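PDB 4CCY: carboxylesterase YbfK from Bacillus subtilis, which hydrolyses carboxylic esters to an alcohol and a carboxylate, as a member of the alpha/beta hydrolase superfamily. Local coordinates for residues Gln227-Ile232 with Val258-Ile263; Gly42-Ile47 with Asp87-Lys92; Pro235-Phe240 with Gln264-Lys269. All coordinates share one frame; numbering follows the deposited sequence.

Interaction 1: residues Gln227-Ile232 with Val258-Ile263; sequences QELKSI and VLVPGI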
loop_
_atom_site.group_PDB
_atom_site.type_symbol
_atom_site.label_atom_id
_atom_site.label_comp_id
_atom_site.label_asym_id
_atom_site.label_seq_id
_atom_site.Cartn_x
_atom_site.Cartn_y
_atom_site.Cartn_z
ATOM N N GLN A 227 -1.635 -9.264 -21.561
ATOM C CA GLN A 227 -2.308 -10.537 -21.308
ATOM C C GLN A 227 -2.932 -10.603 -19.912
ATOM O O GLN A 227 -4.105 -10.955 -19.773
ATOM C CB GLN A 227 -1.335 -11.704 -21.558
ATOM C CG GLN A 227 -1.839 -13.090 -21.187
ATOM C CD GLN A 227 -0.916 -14.205 -21.676
ATOM O OE1 GLN A 227 0.277 -14.228 -21.357
ATOM N NE2 GLN A 227 -1.465 -15.138 -22.444
ATOM N N GLU A 228 -2.162 -10.250 -18.884
ATOM C CA GLU A 228 -2.680 -10.290 -17.518
ATOM C C GLU A 228 -3.749 -9.233 -17.292
ATOM O O GLU A 228 -4.792 -9.535 -16.739
ATOM C CB GLU A 228 -1.567 -10.153 -16.483
ATOM C CG GLU A 228 -0.608 -11.333 -16.472
ATOM C CD GLU A 228 0.685 -11.034 -15.745
ATOM O OE1 GLU A 228 1.380 -10.035 -16.072
ATOM O OE2 GLU A 228 1.004 -11.812 -14.830
ATOM N N LEU A 229 -3.491 -8.009 -17.754
ATOM C CA LEU A 229 -4.390 -6.879 -17.499
ATOM C C LEU A 229 -5.756 -7.045 -18.175
ATOM O O LEU A 229 -6.790 -6.704 -17.588
ATOM C CB LEU A 229 -3.734 -5.560 -17.918
ATOM C CG LEU A 229 -2.531 -5.058 -17.084
ATOM C CD1 LEU A 229 -2.107 -3.684 -17.570
ATOM C CD2 LEU A 229 -2.840 -4.992 -15.597
ATOM N N LYS A 230 -5.758 -7.583 -19.397
ATOM C CA LYS A 230 -7.005 -7.838 -20.121
ATOM C C LYS A 230 -7.879 -8.879 -19.421
ATOM O O LYS A 230 -9.087 -8.910 -19.648
ATOM C CB LYS A 230 -6.727 -8.290 -21.557
ATOM C CG LYS A 230 -6.168 -7.211 -22.470
ATOM C CD LYS A 230 -5.329 -7.815 -23.599
ATOM C CE LYS A 230 -6.186 -8.261 -24.761
ATOM N NZ LYS A 230 -5.366 -8.771 -25.901
ATOM N N SER A 231 -7.266 -9.710 -18.567
ATOM C CA SER A 231 -7.965 -10.806 -17.879
ATOM C C SER A 231 -8.619 -10.412 -16.557
ATOM O O SER A 231 -9.312 -11.223 -15.954
ATOM C CB SER A 231 -7.017 -11.978 -17.633
ATOM O OG SER A 231 -6.167 -11.727 -16.520
ATOM N N ILE A 232 -8.400 -9.178 -16.103
ATOM C CA ILE A 232 -9.000 -8.698 -14.848
ATOM C C ILE A 232 -10.533 -8.753 -14.918
ATOM O O ILE A 232 -11.140 -8.247 -15.867
ATOM C CB ILE A 232 -8.521 -7.266 -14.496
ATOM C CG1 ILE A 232 -7.029 -7.287 -14.139
ATOM C CG2 ILE A 232 -9.376 -6.652 -13.381
ATOM C CD1 ILE A 232 -6.359 -5.931 -14.143
ATOM N N VAL A 258 -7.013 1.285 -21.543
ATOM C CA VAL A 258 -7.216 0.490 -22.755
ATOM C C VAL A 258 -7.428 -0.991 -22.420
ATOM O O VAL A 258 -8.303 -1.639 -22.998
ATOM C CB VAL A 258 -6.044 0.642 -23.762
ATOM C CG1 VAL A 258 -6.202 -0.317 -24.942
ATOM C CG2 VAL A 258 -5.966 2.069 -24.286
ATOM N N LEU A 259 -6.635 -1.512 -21.487
ATOM C CA LEU A 259 -6.557 -2.955 -21.267
ATOM C C LEU A 259 -7.536 -3.535 -20.246
ATOM O O LEU A 259 -8.052 -4.625 -20.450
ATOM C CB LEU A 259 -5.114 -3.371 -20.921
ATOM C CG LEU A 259 -4.067 -3.076 -22.007
ATOM C CD1 LEU A 259 -2.666 -3.273 -21.467
ATOM C CD2 LEU A 259 -4.293 -3.913 -23.270
ATOM N N VAL A 260 -7.792 -2.819 -19.151
ATOM C CA VAL A 260 -8.565 -3.373 -18.038
ATOM C C VAL A 260 -10.073 -3.131 -18.215
ATOM O O VAL A 260 -10.509 -1.986 -18.170
ATOM C CB VAL A 260 -8.099 -2.785 -16.681
ATOM C CG1 VAL A 260 -8.807 -3.459 -15.528
ATOM C CG2 VAL A 260 -6.583 -2.907 -16.509
ATOM N N PRO A 261 -10.873 -4.212 -18.378
ATOM C CA PRO A 261 -12.328 -4.100 -18.573
ATOM C C PRO A 261 -13.075 -3.388 -17.430
ATOM O O PRO A 261 -12.987 -3.788 -16.268
ATOM C CB PRO A 261 -12.789 -5.565 -18.663
ATOM C CG PRO A 261 -11.578 -6.324 -19.072
ATOM C CD PRO A 261 -10.440 -5.626 -18.379
ATOM N N GLY A 262 -13.805 -2.333 -17.774
ATOM C CA GLY A 262 -14.625 -1.597 -16.814
ATOM C C GLY A 262 -13.861 -0.755 -15.810
ATOM O O GLY A 262 -14.440 -0.308 -14.826
ATOM N N ILE A 263 -12.567 -0.516 -16.056
ATOM C CA ILE A 263 -11.737 0.254 -15.113
ATOM C C ILE A 263 -12.205 1.705 -14.988
ATOM O O ILE A 263 -12.610 2.333 -15.970
ATOM C CB ILE A 263 -10.222 0.218 -15.464
ATOM C CG1 ILE A 263 -9.381 0.769 -14.306
ATOM C CG2 ILE A 263 -9.918 0.998 -16.750
ATOM C CD1 ILE A 263 -7.944 0.287 -14.278
#
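L229, K230 and I232 meet L259, V260 and P261 in a mainly apolar contact. It joins the region of helix 226-230 to the C-terminal end of helix 249-259, well out from the centre of the chain. The two backbones come nearest at the CA atoms of K230 and L259. There the CA of K230 gives a CA-H...O contact to the carbonyl O of L259, at 3.4 Å and with 160° at the hydrogen. The two leucines cross at a slant, CB against CB and CD1 against CD1, with 4.0 Å between the CD1 methyls. The other branch of L259, CD2, lies 3.9 Å from CG of K230. The lysine chain then bends at chi3 and its end leads away. V260 is the first residue to leave the helix. Its CG1 stands anti to the backbone N (chi1 -174°), and both its methyls face I232. CD1 of I232 is 3.7 Å from CG1 of V260 and nearly as close to CG2. An alanine here would remove both methyls and would probably leave CD1 of I232 with a gap beside it. P261 sets CG and CD against two carbonyls: CG is 3.6 Å from O of K230, and CD is 3.7 Å from O of I232. V260 and P261 open a type II turn that ends at I263, with G262 at positive phi. L139 and L140 of helix 130-141 also touch I232. The contact rests on the fit of hydrocarbon groups, so dispersion and weak C-H...O contacts carry it rather than hydrogen bonds.

Interaction 2: residues Gly42-Ile47 with Asp87-Lys92; sequences GKTHII and DIIGDK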
loop_
_atom_site.group_PDB
_atom_site.type_symbol
_atom_site.label_atom_id
_atom_site.label_comp_id
_atom_site.label_asym_id
_atom_site.label_seq_id
_atom_site.Cartn_x
_atom_site.Cartn_y
_atom_site.Cartn_z
ATOM N N GLY A 42 4.841 -15.472 8.302
ATOM C CA GLY A 42 5.028 -14.815 9.594
ATOM C C GLY A 42 3.821 -14.093 10.169
ATOM O O GLY A 42 2.813 -13.854 9.475
ATOM N N LYS A 43 3.948 -13.721 11.444
ATOM C CA LYS A 43 2.939 -12.964 12.177
ATOM C C LYS A 43 2.762 -11.586 11.540
ATOM O O LYS A 43 3.708 -10.800 11.462
ATOM C CB LYS A 43 3.360 -12.813 13.642
ATOM C CG LYS A 43 2.811 -13.881 14.584
ATOM C CD LYS A 43 3.342 -13.726 16.015
ATOM C CE LYS A 43 3.067 -12.354 16.632
ATOM N NZ LYS A 43 3.571 -12.181 18.032
ATOM N N THR A 44 1.543 -11.307 11.084
ATOM C CA THR A 44 1.245 -10.108 10.296
ATOM C C THR A 44 0.408 -9.175 11.151
ATOM O O THR A 44 -0.629 -9.587 11.689
ATOM C CB THR A 44 0.480 -10.483 9.003
ATOM O OG1 THR A 44 1.332 -11.265 8.168
ATOM C CG2 THR A 44 0.004 -9.237 8.232
ATOM N N HIS A 45 0.864 -7.925 11.272
ATOM C CA HIS A 45 0.202 -6.930 12.122
ATOM C C HIS A 45 -0.997 -6.335 11.446
ATOM O O HIS A 45 -0.940 -5.989 10.256
ATOM C CB HIS A 45 1.183 -5.841 12.550
ATOM C CG HIS A 45 0.672 -4.947 13.662
ATOM N ND1 HIS A 45 0.083 -3.759 13.426
ATOM C CD2 HIS A 45 0.704 -5.098 15.047
ATOM C CE1 HIS A 45 -0.249 -3.181 14.595
ATOM N NE2 HIS A 45 0.136 -3.995 15.586
ATOM N N ILE A 46 -2.099 -6.244 12.201
ATOM C CA ILE A 46 -3.362 -5.657 11.722
ATOM C C ILE A 46 -3.816 -4.534 12.656
ATOM O O ILE A 46 -3.789 -4.695 13.873
ATOM C CB ILE A 46 -4.508 -6.709 11.699
ATOM C CG1 ILE A 46 -4.056 -8.055 11.102
ATOM C CG2 ILE A 46 -5.780 -6.135 11.064
ATOM C CD1 ILE A 46 -3.810 -8.075 9.611
ATOM N N ILE A 47 -4.246 -3.408 12.086
ATOM C CA ILE A 47 -5.005 -2.425 12.841
ATOM C C ILE A 47 -6.438 -2.411 12.302
ATOM O O ILE A 47 -6.649 -2.063 11.152
ATOM C CB ILE A 47 -4.387 -1.019 12.773
ATOM C CG1 ILE A 47 -2.947 -1.048 13.305
ATOM C CG2 ILE A 47 -5.242 -0.035 13.563
ATOM C CD1 ILE A 47 -2.172 0.246 13.141
ATOM N N ASP A 87 -0.018 -4.584 7.753
ATOM C CA ASP A 87 1.402 -4.230 7.603
ATOM C C ASP A 87 2.060 -5.254 6.699
ATOM O O ASP A 87 2.104 -6.429 7.031
ATOM C CB ASP A 87 2.136 -4.159 8.960
ATOM C CG ASP A 87 2.021 -2.786 9.630
ATOM O OD1 ASP A 87 1.334 -1.889 9.078
ATOM O OD2 ASP A 87 2.587 -2.602 10.736
ATOM N N ILE A 88 2.550 -4.808 5.548
ATOM C CA ILE A 88 3.105 -5.741 4.567
ATOM C C ILE A 88 4.361 -6.382 5.143
ATOM O O ILE A 88 5.311 -5.696 5.505
ATOM C CB ILE A 88 3.387 -5.059 3.201
ATOM C CG1 ILE A 88 2.083 -4.478 2.625
ATOM C CG2 ILE A 88 4.044 -6.051 2.234
ATOM C CD1 ILE A 88 2.298 -3.391 1.588
ATOM N N ILE A 89 4.331 -7.705 5.244
ATOM C CA ILE A 89 5.407 -8.461 5.836
ATOM C C ILE A 89 6.646 -8.383 4.937
ATOM O O ILE A 89 6.538 -8.483 3.706
ATOM C CB ILE A 89 4.936 -9.904 6.157
ATOM C CG1 ILE A 89 5.769 -10.520 7.295
ATOM C CG2 ILE A 89 4.871 -10.787 4.913
ATOM C CD1 ILE A 89 5.040 -11.658 8.008
ATOM N N GLY A 90 7.802 -8.140 5.549
ATOM C CA GLY A 90 9.047 -7.962 4.794
ATOM C C GLY A 90 9.390 -6.507 4.512
ATOM O O GLY A 90 10.389 -6.204 3.848
ATOM N N ASP A 91 8.571 -5.602 5.034
ATOM C CA ASP A 91 8.844 -4.168 4.968
ATOM C C ASP A 91 9.007 -3.630 6.405
ATOM O O ASP A 91 8.766 -4.357 7.384
ATOM C CB ASP A 91 7.712 -3.470 4.199
ATOM C CG ASP A 91 7.965 -1.980 3.955
ATOM O OD1 ASP A 91 9.133 -1.533 3.973
ATOM O OD2 ASP A 91 6.971 -1.244 3.749
ATOM N N LYS A 92 9.424 -2.376 6.534
ATOM C CA LYS A 92 9.690 -1.797 7.854
ATOM C C LYS A 92 8.387 -1.400 8.559
ATOM O O LYS A 92 7.787 -0.353 8.273
ATOM C CB LYS A 92 10.668 -0.626 7.759
ATOM C CG LYS A 92 12.033 -1.014 7.219
ATOM C CD LYS A 92 12.897 -1.676 8.281
ATOM C CE LYS A 92 14.229 -2.093 7.682
ATOM N NZ LYS A 92 15.036 -0.942 7.182
#
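D87 pairs with H45 through the one hydrogen bond of this contact. The N-H of D87 points at the carbonyl O of H45, 3.0 Å away and almost straight at 175°. It carries the antiparallel pairing of strands 42-49 and 82-86 one step into the loop that follows.

Polar side chains come next. The H45 ring and the D87 carboxylate lie side by side and point the same way, their planes 31° apart. ND1 of H45 is 3.9 Å from OD2 of D87, so they are neighbours and not bonded. The carboxylate is held by other groups: OD2 by the hydroxyl of Y21, OD1 by that of S67. T44 OG1 bonds to O of G42 at 3.3 Å, from above the carbonyl plane, and also pairs with NE1 of W110.

The van der Waals part belongs to I89 and T44, whose methyls rest on oxygen atoms. CG1 of I89 stands anti to the backbone N (chi1 -155°) and carries CD1 to the start of the strand. There CD1 lies 3.5 Å from O of G42 and 3.7 Å from OG1 of T44. CG2 of T44 faces O of D87 at 3.7 Å. A CB on G42 would clash with the I89 methyl, and its backbone angles call for glycine as well. W110 of helix 104-118 packs on I89. I89 sits within the type II turn from I88 to D91, in which G90 has positive phi.

The D87 carboxylate and the T44 hydroxyl thus find their chief partners outside the two segments. The Y21 and S67 bonds would be expected to favour a charged D87 carboxylate, with the nearby imidazole unbonded to it.

Interaction 3: residues Pro235-Phe240 with Gln264-Lys269; sequences PVLLMF and QAEIVK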
loop_
_atom_site.group_PDB
_atom_site.type_symbol
_atom_site.label_atom_id
_atom_site.label_comp_id
_atom_site.label_asym_id
_atom_site.label_seq_id
_atom_site.Cartn_x
_atom_site.Cartn_y
_atom_site.Cartn_z
ATOM N N PRO A 235 -14.125 -5.057 -10.392
ATOM C CA PRO A 235 -14.091 -3.599 -10.516
ATOM C C PRO A 235 -12.846 -2.989 -9.878
ATOM O O PRO A 235 -12.561 -3.220 -8.689
ATOM C CB PRO A 235 -15.342 -3.144 -9.756
ATOM C CG PRO A 235 -16.230 -4.348 -9.711
ATOM C CD PRO A 235 -15.297 -5.519 -9.625
ATOM N N VAL A 236 -12.125 -2.202 -10.674
ATOM C CA VAL A 236 -10.915 -1.548 -10.238
ATOM C C VAL A 236 -11.099 -0.030 -10.348
ATOM O O VAL A 236 -11.607 0.469 -11.361
ATOM C CB VAL A 236 -9.684 -2.018 -11.065
ATOM C CG1 VAL A 236 -8.435 -1.190 -10.754
ATOM C CG2 VAL A 236 -9.408 -3.503 -10.838
ATOM N N LEU A 237 -10.707 0.679 -9.289
ATOM C CA LEU A 237 -10.486 2.121 -9.336
ATOM C C LEU A 237 -8.980 2.391 -9.285
ATOM O O LEU A 237 -8.302 1.977 -8.333
ATOM C CB LEU A 237 -11.183 2.824 -8.165
ATOM C CG LEU A 237 -10.771 4.282 -7.922
ATOM C CD1 LEU A 237 -11.209 5.216 -9.059
ATOM C CD2 LEU A 237 -11.301 4.770 -6.590
ATOM N N LEU A 238 -8.471 3.072 -10.309
ATOM C CA LEU A 238 -7.048 3.386 -10.439
ATOM C C LEU A 238 -6.801 4.897 -10.397
ATOM O O LEU A 238 -7.344 5.650 -11.222
ATOM C CB LEU A 238 -6.492 2.821 -11.754
ATOM C CG LEU A 238 -4.985 3.013 -12.005
ATOM C CD1 LEU A 238 -4.138 2.421 -10.882
ATOM C CD2 LEU A 238 -4.569 2.434 -13.346
ATOM N N MET A 239 -5.971 5.332 -9.449
ATOM C CA MET A 239 -5.724 6.753 -9.250
ATOM C C MET A 239 -4.235 7.079 -9.297
ATOM O O MET A 239 -3.430 6.448 -8.628
ATOM C CB MET A 239 -6.333 7.236 -7.919
ATOM C CG MET A 239 -7.836 6.973 -7.801
ATOM S SD MET A 239 -8.539 7.581 -6.257
ATOM C CE MET A 239 -8.588 9.335 -6.564
ATOM N N PHE A 240 -3.883 8.071 -10.099
ATOM C CA PHE A 240 -2.528 8.613 -10.108
ATOM C C PHE A 240 -2.581 10.088 -9.755
ATOM O O PHE A 240 -3.619 10.745 -9.934
ATOM C CB PHE A 240 -1.908 8.505 -11.497
ATOM C CG PHE A 240 -1.830 7.112 -12.044
ATOM C CD1 PHE A 240 -0.794 6.253 -11.669
ATOM C CD2 PHE A 240 -2.763 6.669 -12.976
ATOM C CE1 PHE A 240 -0.717 4.970 -12.210
ATOM C CE2 PHE A 240 -2.685 5.395 -13.515
ATOM C CZ PHE A 240 -1.668 4.543 -13.126
ATOM N N GLN A 264 -12.143 2.222 -13.766
ATOM C CA GLN A 264 -12.250 3.650 -13.544
ATOM C C GLN A 264 -10.855 4.145 -13.184
ATOM O O GLN A 264 -10.330 3.850 -12.103
ATOM C CB GLN A 264 -13.283 3.956 -12.465
ATOM C CG GLN A 264 -14.673 3.473 -12.860
ATOM C CD GLN A 264 -15.686 3.517 -11.738
ATOM O OE1 GLN A 264 -15.585 4.331 -10.823
ATOM N NE2 GLN A 264 -16.687 2.634 -11.807
ATOM N N ALA A 265 -10.242 4.849 -14.124
ATOM C CA ALA A 265 -8.886 5.361 -13.949
ATOM C C ALA A 265 -8.889 6.876 -14.108
ATOM O O ALA A 265 -9.618 7.412 -14.951
ATOM C CB ALA A 265 -7.937 4.715 -14.947
ATOM N N GLU A 266 -8.077 7.554 -13.291
ATOM C CA GLU A 266 -8.001 9.003 -13.292
ATOM C C GLU A 266 -6.644 9.511 -12.839
ATOM O O GLU A 266 -5.890 8.807 -12.157
ATOM C CB GLU A 266 -9.114 9.611 -12.409
ATOM C CG GLU A 266 -9.053 9.217 -10.936
ATOM C CD GLU A 266 -10.231 9.749 -10.130
ATOM O OE1 GLU A 266 -11.292 9.124 -10.131
ATOM O OE2 GLU A 266 -10.116 10.806 -9.505
ATOM N N ILE A 267 -6.356 10.757 -13.200
ATOM C CA ILE A 267 -5.162 11.444 -12.756
ATOM C C ILE A 267 -5.594 12.718 -12.014
ATOM O O ILE A 267 -6.244 13.598 -12.587
ATOM C CB ILE A 267 -4.224 11.767 -13.942
ATOM C CG1 ILE A 267 -3.788 10.467 -14.666
ATOM C CG2 ILE A 267 -3.023 12.565 -13.464
ATOM C CD1 ILE A 267 -3.147 10.682 -16.025
ATOM N N VAL A 268 -5.226 12.800 -10.739
ATOM C CA VAL A 268 -5.693 13.855 -9.841
ATOM C C VAL A 268 -4.725 15.053 -9.835
ATOM O O VAL A 268 -3.499 14.887 -9.759
ATOM C CB VAL A 268 -5.899 13.284 -8.422
ATOM C CG1 VAL A 268 -6.381 14.353 -7.445
ATOM C CG2 VAL A 268 -6.875 12.112 -8.466
ATOM N N LYS A 269 -5.293 16.251 -9.965
ATOM C CA LYS A 269 -4.542 17.501 -9.960
ATOM C C LYS A 269 -3.979 17.819 -8.596
ATOM O O LYS A 269 -4.583 17.497 -7.571
ATOM C CB LYS A 269 -5.432 18.668 -10.372
ATOM C CG LYS A 269 -5.500 18.911 -11.860
ATOM C CD LYS A 269 -6.421 20.088 -12.164
ATOM C CE LYS A 269 -5.636 21.352 -12.466
ATOM N NZ LYS A 269 -6.419 22.274 -13.340
#
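The carbonyl O of Q264 is gripped by strand 236-241. It takes the N-H of L238 at 2.7 Å, nearly straight at 172°, and a CA-H of L237 at 3.3 Å. CD1 of L237 also comes up against it. The carbonyl O of L238 answers in the same way. It takes the N-H of E266, and CA of A265 lies 3.1 Å from O of L238. Five N-H...O bonds in all link the parallel strands, from V236 with Q264 to F240 with V268. The last of them, V268 N to F240 O, is 2.7 Å.

L237, M239, Q264 and E266 lie on one face. E266 has CG between its backbone N and carbonyl carbon (chi1 61°), and its extended chain runs alongside M239. CE of M239 touches OE2 of E266 at 3.6 Å and CG2 of V268 at 3.8 Å. R286 forms a salt bridge to OE1 of E266, and Y282 bonds to OE2, both from helix 280-290.

L238, A265, F240 and I267 lie on the other face, where L238, F240 and I267 touch helix 249-259. CB of L238 meets CB of A265 at 4.0 Å. The F240 side chain lies about 5 Å from that of E244, probably the acid of the charge relay. This is the beta-alpha-beta crossover of strand 236-241, helix 249-259 and strand 264-268, as in the alpha/beta hydrolase fold.

Interactions 1 and 3 are neighbours on one crossover: the turn of interaction 1 runs directly into strand 264-268 of interaction 3. The two touch where I263 packs on V236 and L238. Interaction 2 lies on the other side of the chain's centre, its own centre about 26 Å from that of interaction 3. Both nevertheless reach the same sheet. Interaction 2 is buried; one backbone bond crosses it, while its polar side chains bond to other parts of the fold. Interaction 3 is partly buried and is chiefly a ladder of backbone bonds, close to the proposed catalytic acid. Interaction 1 is the outermost, and apolar groups carry it without any crossing hydrogen bond.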